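Local coordinates for polyphenol oxidase, chloroplastic (Malus domestica, PDB 6ELV), which oxidises mono- and o-diphenols to o-diquinones as the whole enzyme, of which this is the separately expressed C-terminal domain, at residues N69-L74 with E118-V123; K80-G85 with T109-E114; T27-P32 with V123-V128; T15-S20 with V134-I139; A61-V66 with S86-P91. All blocks are in the same frame, centred on the assembly; numbering follows the deposited sequence. Where two conformers were deposited one is given.

Contact 1. Residues N69-L74 with E118-V123. With CA (calcium ion), chain B.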
# COMPACT_ATOMS: atom_id res chain seq x y z
N ASN A 69 -9.28 2.01 -1.98
CA ASN A 69 -10.71 2.17 -2.13
C ASN A 69 -11.40 2.03 -0.78
O ASN A 69 -10.83 1.51 0.18
CB ASN A 69 -11.35 1.22 -3.18
CG ASN A 69 -11.35 -0.25 -2.78
OD1 ASN A 69 -10.44 -1.00 -3.14
ND2 ASN A 69 -12.40 -0.69 -2.09
N ASP A 70 -12.64 2.50 -0.75
CA ASP A 70 -13.49 2.45 0.44
C ASP A 70 -13.78 0.99 0.78
O ASP A 70 -14.21 0.20 -0.08
CB ASP A 70 -14.77 3.22 0.12
CG ASP A 70 -15.69 3.40 1.31
OD1 ASP A 70 -16.05 2.39 1.95
OD2 ASP A 70 -16.10 4.56 1.57
N VAL A 71 -13.54 0.63 2.04
CA VAL A 71 -13.70 -0.74 2.52
C VAL A 71 -15.11 -1.28 2.33
O VAL A 71 -15.31 -2.49 2.28
CB VAL A 71 -13.24 -0.82 3.99
CG1 VAL A 71 -14.21 -0.07 4.90
CG2 VAL A 71 -13.05 -2.26 4.43
N ASP A 72 -16.10 -0.41 2.23
CA ASP A 72 -17.48 -0.83 2.09
C ASP A 72 -17.91 -1.04 0.64
O ASP A 72 -19.05 -1.46 0.39
CB ASP A 72 -18.38 0.22 2.73
CG ASP A 72 -18.00 0.49 4.18
OD1 ASP A 72 -18.00 -0.49 4.97
OD2 ASP A 72 -17.69 1.65 4.53
N ASP A 73 -17.04 -0.76 -0.33
CA ASP A 73 -17.38 -1.02 -1.72
C ASP A 73 -17.51 -2.52 -1.95
O ASP A 73 -16.79 -3.32 -1.36
CB ASP A 73 -16.24 -0.58 -2.64
CG ASP A 73 -16.01 0.91 -2.66
OD1 ASP A 73 -16.81 1.70 -2.11
OD2 ASP A 73 -14.98 1.29 -3.27
N LEU A 74 -18.41 -2.91 -2.85
CA LEU A 74 -18.53 -4.32 -3.24
C LEU A 74 -17.33 -4.80 -4.05
O LEU A 74 -17.05 -4.25 -5.12
CB LEU A 74 -19.81 -4.53 -4.04
CG LEU A 74 -21.07 -4.37 -3.20
CD1 LEU A 74 -22.31 -4.74 -4.01
CD2 LEU A 74 -20.98 -5.21 -1.92
N GLU A 118 -13.45 9.19 4.75
CA GLU A 118 -12.87 9.80 5.94
C GLU A 118 -13.50 9.31 7.23
O GLU A 118 -12.89 9.42 8.29
CB GLU A 118 -13.02 11.32 5.91
CG GLU A 118 -12.14 12.04 4.91
CD GLU A 118 -12.44 13.53 4.87
OE1 GLU A 118 -13.49 13.89 4.30
OE2 GLU A 118 -11.64 14.34 5.39
N ASP A 119 -14.73 8.79 7.15
CA ASP A 119 -15.50 8.30 8.27
C ASP A 119 -15.25 6.83 8.57
O ASP A 119 -15.85 6.30 9.51
CB ASP A 119 -16.99 8.45 7.94
CG ASP A 119 -17.40 7.64 6.71
OD1 ASP A 119 -16.91 7.96 5.60
OD2 ASP A 119 -18.19 6.68 6.84
N ASP A 120 -14.43 6.15 7.77
CA ASP A 120 -14.23 4.72 7.90
C ASP A 120 -13.03 4.43 8.80
O ASP A 120 -12.12 5.24 8.95
CB ASP A 120 -13.99 4.07 6.54
CG ASP A 120 -15.20 4.13 5.60
OD1 ASP A 120 -16.35 4.30 6.05
OD2 ASP A 120 -14.98 3.98 4.38
N ASP A 121 -13.03 3.23 9.40
CA ASP A 121 -11.94 2.81 10.28
C ASP A 121 -10.84 2.04 9.56
O ASP A 121 -9.78 1.81 10.15
CB ASP A 121 -12.48 1.95 11.42
CG ASP A 121 -13.18 2.76 12.49
OD1 ASP A 121 -12.73 3.88 12.79
OD2 ASP A 121 -14.20 2.28 13.02
N SER A 122 -11.07 1.64 8.31
CA SER A 122 -10.09 0.90 7.53
C SER A 122 -10.34 1.25 6.08
O SER A 122 -11.37 1.83 5.74
CB SER A 122 -10.25 -0.60 7.73
OG SER A 122 -11.55 -1.02 7.36
N VAL A 123 -9.38 0.88 5.22
CA VAL A 123 -9.47 1.05 3.78
C VAL A 123 -8.97 -0.22 3.12
O VAL A 123 -8.34 -1.07 3.75
CB VAL A 123 -8.67 2.28 3.28
CG1 VAL A 123 -9.19 3.55 3.92
CG2 VAL A 123 -7.17 2.09 3.55
CA CA B . -17.28 3.83 3.62
O HOH W 1 -12.67 2.84 3.57
O HOH W 2 -19.31 4.34 4.93
O HOH W 3 -17.54 6.23 3.53
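A chi1 of -173° swings the D70 carboxylate away from its backbone N, while D120 sets CG anti to the carbonyl carbon (chi1 -66°), and the two carboxylates converge on one calcium ion at about a right angle. Both bind through two oxygens: OD1 and OD2 of D70 each stand 2.5 Å from the calcium, and on the other segment OD2 of D120 is 2.4 Å and its OD1 2.6 Å away. D72 adds OD2 alone, its carboxylate plane 87° from that of D120. Waters 2 and 3 bring the coordinating oxygens to seven. Each also donates to D119, through OD2 and OD1 respectively, so D119 acts from the second shell. Three carboxylates crowded this closely would probably repel one another strongly without the cation, whose charge probably lets D70 OD2 and D120 OD2 come within 3.1 Å.

The D70-D73 backbone makes a type I turn, and an Asx turn fixes the first ligand: D72 N donates over 2.8 Å to D70 OD1, which accepts with the lone pair turned away from its other oxygen. Water 1 stitches the segments together, accepting from V71 N and donating to D120 OD2 and S122 O. Beside it the V71 methyls pack on S122, CG2 lying 3.5 Å from OG.

The site thus joins the turn D70-D73, which follows on strand 62-70, to the loop that leads into strand 122-131. R31 NH1 bonds to the carbonyls of E118 and D120, V28 of strand 25-30 touches V71 and S122, and L112 of helix 109-115 packs against V123.

Contact 2. Residues K80-G85 with T109-E114; sequences KTEFAG and TDLLEE
L111 reaches from helix 109-114 to the strand with one methyl: CD1 lies 3.7 Å from A84 CB and 3.8 Å from the carbonyl oxygen F83 O. The stem of E82 runs past the leucine in the opposite direction, so that E82 CG and L111 CG come within 4.0 Å. What meets L111 from the glutamate side chain is aliphatic. E82 starts with CG anti to the backbone N (chi1 -174°) and then bends at chi2, 68°, which carries the carboxylate off to the side, where OE2 is 4.4 Å from E114 OE1.

The next shell sets these groups in place. Helix and strand run almost exactly antiparallel, at 178°, with axes 9.8 Å apart at closest, and one leucine spans that gap. A84 and G85 both face V66 in a classic beta bulge, while V68 of strand 62-70 also touches L111. At its start the helix is tied down by T109, whose N bonds to E46 and whose OG1 bonds to E47 N.

Chemically this is apolar packing of a short helix on an edge strand, with two acids near each other at its margin; their like charges probably disfavour closer approach.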
# COMPACT_ATOMS: atom_id res chain seq x y z
N LYS A 80 -13.79 0.99 -7.92
CA LYS A 80 -13.81 2.36 -7.41
C LYS A 80 -12.47 2.74 -6.78
O LYS A 80 -12.41 3.58 -5.88
CB LYS A 80 -14.97 2.57 -6.42
CG LYS A 80 -16.35 2.29 -7.00
CD LYS A 80 -17.41 2.32 -5.91
CE LYS A 80 -18.79 2.04 -6.46
NZ LYS A 80 -18.77 0.81 -7.29
N THR A 81 -11.39 2.14 -7.28
CA THR A 81 -10.06 2.33 -6.71
C THR A 81 -9.41 3.60 -7.25
O THR A 81 -9.58 3.98 -8.41
CB THR A 81 -9.13 1.14 -6.97
OG1 THR A 81 -8.85 1.04 -8.37
CG2 THR A 81 -9.73 -0.16 -6.49
N GLU A 82 -8.61 4.21 -6.38
CA GLU A 82 -7.99 5.50 -6.63
C GLU A 82 -6.48 5.35 -6.49
O GLU A 82 -6.00 4.87 -5.46
CB GLU A 82 -8.46 6.50 -5.57
CG GLU A 82 -7.99 7.89 -5.81
CD GLU A 82 -8.62 8.51 -7.04
OE1 GLU A 82 -9.75 8.11 -7.40
OE2 GLU A 82 -7.97 9.38 -7.65
N PHE A 83 -5.75 5.82 -7.51
CA PHE A 83 -4.30 5.71 -7.52
C PHE A 83 -3.68 6.51 -6.38
O PHE A 83 -3.98 7.70 -6.20
CB PHE A 83 -3.78 6.22 -8.86
CG PHE A 83 -2.28 6.25 -8.95
CD1 PHE A 83 -1.55 5.07 -9.07
CD2 PHE A 83 -1.59 7.44 -8.92
CE1 PHE A 83 -0.16 5.08 -9.16
CE2 PHE A 83 -0.19 7.45 -9.01
CZ PHE A 83 0.51 6.27 -9.13
N ALA A 84 -2.78 5.87 -5.64
CA ALA A 84 -2.07 6.50 -4.53
C ALA A 84 -0.58 6.72 -4.78
O ALA A 84 -0.00 7.63 -4.17
CB ALA A 84 -2.23 5.67 -3.25
N GLY A 85 0.05 5.91 -5.62
CA GLY A 85 1.47 6.04 -5.87
C GLY A 85 2.03 4.74 -6.41
O GLY A 85 1.31 3.77 -6.61
N THR A 109 -4.18 11.59 3.11
CA THR A 109 -5.20 12.48 3.66
C THR A 109 -6.14 13.01 2.57
O THR A 109 -7.37 12.91 2.69
CB THR A 109 -4.54 13.60 4.47
OG1 THR A 109 -3.93 13.01 5.62
CG2 THR A 109 -5.57 14.64 4.91
N ASP A 110 -5.58 13.56 1.49
CA ASP A 110 -6.44 14.06 0.42
C ASP A 110 -7.19 12.93 -0.26
O ASP A 110 -8.37 13.07 -0.62
CB ASP A 110 -5.62 14.84 -0.61
CG ASP A 110 -5.01 16.10 -0.06
OD1 ASP A 110 -5.68 16.80 0.73
OD2 ASP A 110 -3.84 16.40 -0.42
N LEU A 111 -6.51 11.80 -0.49
CA LEU A 111 -7.15 10.67 -1.15
C LEU A 111 -8.40 10.23 -0.39
O LEU A 111 -9.44 9.97 -1.01
CB LEU A 111 -6.14 9.53 -1.28
CG LEU A 111 -6.58 8.32 -2.12
CD1 LEU A 111 -5.38 7.55 -2.64
CD2 LEU A 111 -7.47 7.36 -1.33
N LEU A 112 -8.32 10.13 0.94
CA LEU A 112 -9.47 9.67 1.70
C LEU A 112 -10.64 10.64 1.57
O LEU A 112 -11.80 10.23 1.54
CB LEU A 112 -9.10 9.46 3.16
CG LEU A 112 -8.08 8.35 3.41
CD1 LEU A 112 -7.79 8.22 4.89
CD2 LEU A 112 -8.50 7.02 2.79
N GLU A 113 -10.35 11.94 1.50
CA GLU A 113 -11.41 12.92 1.27
C GLU A 113 -12.03 12.75 -0.11
O GLU A 113 -13.26 12.83 -0.27
CB GLU A 113 -10.84 14.33 1.44
CG GLU A 113 -11.87 15.44 1.33
CD GLU A 113 -11.27 16.82 1.49
OE1 GLU A 113 -10.10 16.92 1.94
OE2 GLU A 113 -11.95 17.81 1.18
N GLU A 114 -11.20 12.50 -1.12
CA GLU A 114 -11.68 12.38 -2.49
C GLU A 114 -12.54 11.14 -2.68
O GLU A 114 -13.56 11.18 -3.38
CB GLU A 114 -10.49 12.39 -3.45
CG GLU A 114 -9.81 13.73 -3.50
CD GLU A 114 -8.41 13.67 -4.05
OE1 GLU A 114 -8.09 12.68 -4.75
OE2 GLU A 114 -7.62 14.60 -3.78

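Contact 3. Residues T27-P32 with V123-V128; sequences TVVKRP and VVVTLV
V123 O accepts the shortest bond here, from V29 N at 2.8 Å, with the N-H nearly straight at 175°. The same oxygen also takes a CA-H...O contact from V28 CA. This is an antiparallel pairing within the mixed sheet of the domain, and it continues with V123 N to V29 O and with a second reciprocal pair joining T27 and V125. Both of those residues use N and O, T27 N bonding to V125 O and V125 N to T27 O, each over 2.9 Å. Between the two hydrogen-bonded pairs sits the non-hydrogen-bonded pair V28-V124.

T27, V29, V123 and V125 face the buried side, where I139 and I141 of strand 135-142 meet them, with F17 from a loop; V28 and V124 share the other face. T27 OG1 turns out of the pairing and bonds to V12 O. R31, buried past the strand's end, forms a salt bridge through NE to E47.

V29 and V125 both hold CG1 anti to the backbone N (chi1 -176° in V29), which leaves CG2 beside N and anti to the carbonyl carbon. That choice sets methyl against methyl across the strands, V29 CG2 to V125 CG2, at 3.7 Å.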
# COMPACT_ATOMS: atom_id res chain seq x y z
N THR A 27 -5.96 -5.83 0.20
CA THR A 27 -5.92 -6.14 1.61
C THR A 27 -6.58 -5.01 2.39
O THR A 27 -6.48 -3.84 2.01
CB THR A 27 -4.47 -6.39 2.04
OG1 THR A 27 -4.42 -6.97 3.35
CG2 THR A 27 -3.60 -5.14 1.96
N VAL A 28 -7.26 -5.37 3.48
CA VAL A 28 -7.89 -4.39 4.36
C VAL A 28 -6.87 -3.91 5.37
O VAL A 28 -6.28 -4.72 6.10
CB VAL A 28 -9.11 -5.00 5.07
CG1 VAL A 28 -9.67 -3.99 6.07
CG2 VAL A 28 -10.17 -5.41 4.07
N VAL A 29 -6.66 -2.60 5.43
CA VAL A 29 -5.65 -1.98 6.27
C VAL A 29 -6.35 -1.03 7.24
O VAL A 29 -7.10 -0.14 6.82
CB VAL A 29 -4.59 -1.24 5.43
CG1 VAL A 29 -3.49 -0.69 6.33
CG2 VAL A 29 -3.99 -2.19 4.40
N LYS A 30 -6.09 -1.21 8.53
CA LYS A 30 -6.69 -0.34 9.54
C LYS A 30 -6.04 1.03 9.52
O LYS A 30 -4.83 1.17 9.31
CB LYS A 30 -6.52 -0.96 10.92
CG LYS A 30 -7.28 -2.25 11.09
CD LYS A 30 -7.05 -2.82 12.47
CE LYS A 30 -7.77 -4.15 12.63
NZ LYS A 30 -7.34 -4.87 13.86
N ARG A 31 -6.86 2.06 9.72
CA ARG A 31 -6.36 3.40 9.94
C ARG A 31 -5.77 3.48 11.35
O ARG A 31 -5.94 2.57 12.15
CB ARG A 31 -7.48 4.40 9.69
CG ARG A 31 -7.87 4.45 8.23
CD ARG A 31 -8.99 5.42 8.01
NE ARG A 31 -8.54 6.79 8.14
CZ ARG A 31 -9.35 7.83 8.27
NH1 ARG A 31 -10.67 7.65 8.34
NH2 ARG A 31 -8.85 9.05 8.34
N PRO A 32 -5.04 4.56 11.65
CA PRO A 32 -4.39 4.65 12.97
C PRO A 32 -5.41 4.63 14.09
O PRO A 32 -6.54 5.11 13.96
CB PRO A 32 -3.64 5.99 12.90
CG PRO A 32 -3.42 6.21 11.44
CD PRO A 32 -4.67 5.70 10.80
N VAL A 123 -9.38 0.88 5.22
CA VAL A 123 -9.47 1.05 3.78
C VAL A 123 -8.97 -0.22 3.12
O VAL A 123 -8.34 -1.07 3.75
CB VAL A 123 -8.67 2.28 3.28
CG1 VAL A 123 -9.19 3.55 3.92
CG2 VAL A 123 -7.17 2.09 3.55
N VAL A 124 -9.23 -0.34 1.82
CA VAL A 124 -8.66 -1.43 1.03
C VAL A 124 -7.51 -0.90 0.20
O VAL A 124 -7.68 0.07 -0.56
CB VAL A 124 -9.72 -2.09 0.14
CG1 VAL A 124 -9.07 -3.12 -0.78
CG2 VAL A 124 -10.80 -2.74 0.99
N VAL A 125 -6.35 -1.54 0.33
CA VAL A 125 -5.17 -1.20 -0.44
C VAL A 125 -4.96 -2.30 -1.47
O VAL A 125 -4.94 -3.48 -1.13
CB VAL A 125 -3.93 -1.06 0.46
CG1 VAL A 125 -2.68 -0.78 -0.37
CG2 VAL A 125 -4.16 0.09 1.46
N THR A 126 -4.78 -1.89 -2.73
CA THR A 126 -4.53 -2.80 -3.83
C THR A 126 -3.11 -2.57 -4.34
O THR A 126 -2.72 -1.42 -4.59
CB THR A 126 -5.55 -2.56 -4.96
OG1 THR A 126 -6.87 -2.81 -4.47
CG2 THR A 126 -5.32 -3.47 -6.15
N LEU A 127 -2.36 -3.66 -4.50
CA LEU A 127 -1.02 -3.62 -5.06
C LEU A 127 -1.06 -4.30 -6.42
O LEU A 127 -1.51 -5.44 -6.53
CB LEU A 127 -0.02 -4.33 -4.14
CG LEU A 127 0.03 -3.85 -2.69
CD1 LEU A 127 1.10 -4.61 -1.95
CD2 LEU A 127 0.29 -2.36 -2.62
N VAL A 128 -0.58 -3.60 -7.44
CA VAL A 128 -0.68 -4.04 -8.83
C VAL A 128 0.72 -4.19 -9.39
O VAL A 128 1.37 -3.20 -9.74
CB VAL A 128 -1.47 -3.02 -9.67
CG1 VAL A 128 -1.68 -3.56 -11.07
CG2 VAL A 128 -2.82 -2.65 -9.01

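Contact 4. Residues T15-S20 with V134-I139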
# COMPACT_ATOMS: atom_id res chain seq x y z
N THR A 15 -2.19 -10.73 7.95
CA THR A 15 -1.24 -11.74 8.40
C THR A 15 -0.74 -12.63 7.27
O THR A 15 0.06 -13.54 7.52
CB THR A 15 -1.90 -12.61 9.46
OG1 THR A 15 -3.11 -13.16 8.93
CG2 THR A 15 -2.22 -11.79 10.70
N GLU A 16 -1.18 -12.41 6.03
CA GLU A 16 -0.60 -13.15 4.92
C GLU A 16 0.70 -12.55 4.42
O GLU A 16 1.38 -13.21 3.63
CB GLU A 16 -1.59 -13.33 3.77
CG GLU A 16 -2.67 -14.39 4.01
CD GLU A 16 -3.63 -14.51 2.83
OE1 GLU A 16 -4.81 -14.12 2.99
OE2 GLU A 16 -3.20 -14.98 1.76
N PHE A 17 1.08 -11.35 4.87
CA PHE A 17 2.37 -10.75 4.54
C PHE A 17 3.42 -11.31 5.50
O PHE A 17 3.09 -11.58 6.65
CB PHE A 17 2.31 -9.22 4.67
CG PHE A 17 1.42 -8.57 3.66
CD1 PHE A 17 0.06 -8.44 3.88
CD2 PHE A 17 1.94 -8.07 2.48
CE1 PHE A 17 -0.76 -7.86 2.95
CE2 PHE A 17 1.11 -7.49 1.54
CZ PHE A 17 -0.24 -7.39 1.78
N PRO A 18 4.69 -11.46 5.06
CA PRO A 18 5.21 -11.15 3.73
C PRO A 18 4.64 -12.02 2.62
O PRO A 18 4.33 -13.19 2.84
CB PRO A 18 6.71 -11.41 3.86
CG PRO A 18 6.99 -11.30 5.31
CD PRO A 18 5.77 -11.85 5.98
N ILE A 19 4.54 -11.43 1.43
CA ILE A 19 4.01 -12.11 0.25
C ILE A 19 4.88 -11.77 -0.95
O ILE A 19 5.48 -10.70 -1.02
CB ILE A 19 2.57 -11.69 -0.11
CG1 ILE A 19 2.49 -10.20 -0.42
CG2 ILE A 19 1.58 -12.07 0.93
CD1 ILE A 19 1.63 -9.91 -1.58
N SER A 20 4.91 -12.68 -1.91
CA SER A 20 5.45 -12.40 -3.23
C SER A 20 4.34 -11.78 -4.08
O SER A 20 3.24 -12.34 -4.18
CB SER A 20 5.91 -13.70 -3.89
OG SER A 20 6.04 -13.53 -5.29
N VAL A 134 9.02 -9.25 -6.68
CA VAL A 134 9.19 -8.43 -5.49
C VAL A 134 8.42 -9.06 -4.34
O VAL A 134 7.32 -9.60 -4.52
CB VAL A 134 8.79 -6.96 -5.77
CG1 VAL A 134 7.31 -6.83 -6.08
CG2 VAL A 134 9.16 -6.06 -4.60
N LYS A 135 9.00 -8.99 -3.15
CA LYS A 135 8.37 -9.35 -1.89
C LYS A 135 7.89 -8.08 -1.20
O LYS A 135 8.58 -7.06 -1.20
CB LYS A 135 9.35 -10.09 -0.97
CG LYS A 135 8.89 -10.21 0.48
CD LYS A 135 9.99 -10.72 1.40
CE LYS A 135 9.87 -10.16 2.80
NZ LYS A 135 10.47 -8.79 2.95
N ILE A 136 6.70 -8.16 -0.62
CA ILE A 136 6.13 -7.09 0.19
C ILE A 136 6.09 -7.60 1.63
O ILE A 136 5.44 -8.62 1.91
CB ILE A 136 4.72 -6.72 -0.29
CG1 ILE A 136 4.68 -6.43 -1.79
CG2 ILE A 136 4.18 -5.56 0.55
CD1 ILE A 136 5.48 -5.23 -2.21
N GLY A 137 6.76 -6.90 2.54
CA GLY A 137 6.88 -7.34 3.92
C GLY A 137 5.66 -7.10 4.77
O GLY A 137 5.33 -7.93 5.62
N GLY A 138 4.99 -5.96 4.58
CA GLY A 138 3.81 -5.63 5.37
C GLY A 138 3.26 -4.29 4.92
O GLY A 138 3.88 -3.57 4.13
N ILE A 139 2.06 -3.98 5.42
CA ILE A 139 1.39 -2.73 5.07
C ILE A 139 0.70 -2.18 6.32
O ILE A 139 0.01 -2.92 7.03
CB ILE A 139 0.35 -2.90 3.94
CG1 ILE A 139 0.92 -3.59 2.69
CG2 ILE A 139 -0.21 -1.56 3.53
CD1 ILE A 139 -0.09 -3.71 1.54
O HOH W 4 7.01 -11.75 -7.06
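The F17 ring takes I139 over one face, through CG1, and the carbonyl of I136 at its edge, where I136 O lies in the ring plane 3.6 Å from F17 CD2. I19 CG2, from its own segment, covers the opposite face, offset toward the rim. I136 flanks the side of the ring, its CG2 running alongside F17 at 3.8 Å from CE2, and the I139 side chain comes in at a slant to meet the far end, with CD1 3.7 Å from F17 CZ. F17 keeps CG anti to the carbonyl carbon (chi1 -67°), and this leans the ring over the partner strand.

P18, after a cis peptide bond, lies beside K135, with P18 CB 3.6 Å from K135 CE; the lysine ammonium goes on to G53 O. I136 O has several partners, for besides the ring edge it accepts from I19 N (3.0 Å) and takes a CA-H...O contact from P18 CA. The return bond, I136 N to I19 O, is 2.8 Å. Water 4 accepts from V134 N and, in one conformer of S20, also hydrogen-bonds its OG.

Strand 19-20 is thus a short antiparallel edge strand on 135-142, which carries a classic beta bulge at G137 and G138 opposite E52.

Contact 5. Residues A61-V66 with S86-P91; sequences AVKFDV and SFVSVP
F64 and F87 lie on the same side of this antiparallel hairpin, but they do not stack squarely. Their planes are 26° apart and slid so far that the rings barely overlap, with centroids 5.5 Å apart. The methylene F87 CB covers the F64 face instead, 3.7 Å from the ring centroid in a CH-pi contact. F64 places CG between the backbone N and the carbonyl carbon (chi1 66°), which tips its ring back over F87, whereas F87 extends with CG anti to N (chi1 177°) and presents its edge to V62 CG1, 4.0 Å from F87 CD2.

The other side of the sheet carries K63, D65 and S86 beside V88. In one of its two conformers S86 donates through OG to D65 OD1 over 2.7 Å, coming from above the carboxylate plane. K63 NZ grips the same oxygen at 2.8 Å in a salt bridge, on the lone pair facing the other carboxylate oxygen. Its stem crosses V88 on the way, K63 CE touching V88 CG2. Four backbone bonds hold the strands in register, a reciprocal pair for V62 with S89 and another for F64 with F87.

I54 and F56 of strand 48-57 pack against F64 and V62 from the opposing sheet. The hairpin is therefore two-sided in chemistry: aromatic and aliphatic groups turn to the core, while on the outer face D65 OD1 holds the K63 ammonium, which should favour its negative charge.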
# COMPACT_ATOMS: atom_id res chain seq x y z
N ALA A 61 14.47 -4.90 -12.81
CA ALA A 61 13.61 -3.72 -12.76
C ALA A 61 12.31 -4.08 -12.06
O ALA A 61 11.72 -5.13 -12.34
CB ALA A 61 13.29 -3.24 -14.18
N VAL A 62 11.87 -3.23 -11.15
CA VAL A 62 10.65 -3.49 -10.39
C VAL A 62 9.73 -2.29 -10.50
O VAL A 62 10.17 -1.13 -10.36
CB VAL A 62 10.95 -3.82 -8.92
CG1 VAL A 62 9.66 -3.87 -8.10
CG2 VAL A 62 11.69 -5.13 -8.83
N LYS A 63 8.45 -2.56 -10.74
CA LYS A 63 7.43 -1.54 -10.62
C LYS A 63 6.15 -2.18 -10.13
O LYS A 63 5.73 -3.22 -10.66
CB LYS A 63 7.15 -0.87 -11.96
CG LYS A 63 6.08 0.21 -11.87
CD LYS A 63 6.11 1.07 -13.12
CE LYS A 63 5.48 2.42 -12.89
NZ LYS A 63 4.02 2.33 -12.94
N PHE A 64 5.53 -1.55 -9.14
CA PHE A 64 4.16 -1.88 -8.77
C PHE A 64 3.43 -0.60 -8.42
O PHE A 64 4.03 0.36 -7.92
CB PHE A 64 4.06 -2.95 -7.66
CG PHE A 64 4.59 -2.54 -6.30
CD1 PHE A 64 3.79 -1.83 -5.40
CD2 PHE A 64 5.86 -2.93 -5.90
CE1 PHE A 64 4.26 -1.50 -4.15
CE2 PHE A 64 6.34 -2.60 -4.64
CZ PHE A 64 5.54 -1.88 -3.76
N ASP A 65 2.13 -0.59 -8.68
CA ASP A 65 1.28 0.55 -8.44
C ASP A 65 0.37 0.27 -7.25
O ASP A 65 0.02 -0.88 -6.97
CB ASP A 65 0.47 0.91 -9.69
CG ASP A 65 1.35 1.25 -10.89
OD1 ASP A 65 2.51 1.69 -10.71
OD2 ASP A 65 0.88 1.08 -12.02
N VAL A 66 -0.00 1.33 -6.55
CA VAL A 66 -0.78 1.23 -5.32
C VAL A 66 -2.06 2.03 -5.48
O VAL A 66 -2.02 3.20 -5.88
CB VAL A 66 0.02 1.76 -4.12
CG1 VAL A 66 -0.76 1.56 -2.82
CG2 VAL A 66 1.38 1.09 -4.04
N SER A 86 3.34 4.75 -6.64
CA SER A 86 4.02 3.61 -7.25
C SER A 86 5.38 3.44 -6.63
O SER A 86 6.00 4.41 -6.18
CB SER A 86 4.28 3.81 -8.75
OG SER A 86 3.09 4.03 -9.46
N PHE A 87 5.84 2.19 -6.61
CA PHE A 87 7.22 1.88 -6.29
C PHE A 87 7.94 1.49 -7.58
O PHE A 87 7.44 0.64 -8.33
CB PHE A 87 7.33 0.70 -5.33
CG PHE A 87 8.75 0.34 -5.05
CD1 PHE A 87 9.49 1.10 -4.18
CD2 PHE A 87 9.37 -0.69 -5.75
CE1 PHE A 87 10.81 0.82 -3.96
CE2 PHE A 87 10.70 -0.97 -5.54
CZ PHE A 87 11.42 -0.21 -4.64
N VAL A 88 9.10 2.09 -7.83
CA VAL A 88 9.91 1.80 -9.01
C VAL A 88 11.35 1.63 -8.58
O VAL A 88 11.88 2.45 -7.82
CB VAL A 88 9.82 2.94 -10.05
CG1 VAL A 88 10.77 2.69 -11.20
CG2 VAL A 88 8.41 3.11 -10.54
N SER A 89 12.02 0.61 -9.12
CA SER A 89 13.47 0.49 -9.04
C SER A 89 14.02 0.24 -10.44
O SER A 89 13.50 -0.60 -11.18
CB SER A 89 13.86 -0.65 -8.12
OG SER A 89 15.27 -0.73 -8.01
N VAL A 90 15.08 0.97 -10.79
CA VAL A 90 15.78 0.75 -12.06
C VAL A 90 16.91 -0.24 -11.80
O VAL A 90 17.55 -0.21 -10.73
CB VAL A 90 16.24 2.08 -12.70
CG1 VAL A 90 17.32 2.70 -11.91
CG2 VAL A 90 16.72 1.91 -14.15
N PRO A 91 17.15 -1.17 -12.72
CA PRO A 91 18.14 -2.22 -12.46
C PRO A 91 19.53 -1.65 -12.33
O PRO A 91 19.93 -0.73 -13.06
CB PRO A 91 18.02 -3.14 -13.69
CG PRO A 91 17.22 -2.38 -14.69
CD PRO A 91 16.42 -1.37 -13.99

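Overall arrangement
Contacts 3 and 5 lie in the five-stranded mixed sheet, with contact 1 at its end; contact 4 lies in the four-stranded antiparallel sheet, and contact 2 lays helix 109-115 on edge strand 82-89. Contacts 1 and 3 share V123, their centres about 9 Å apart; contact 5 is about 26 Å from contact 1, across the chain's centre, although both use strand 62-70. F64 and V62 of contact 5 meet I136 and V134 of contact 4, and I139 meets T27 and L127 of contact 3, so the sheets pack face to face as a beta sandwich. Contact 4 joins segments 114 residues apart and encloses the other four in sequence; the calcium site lies at one end.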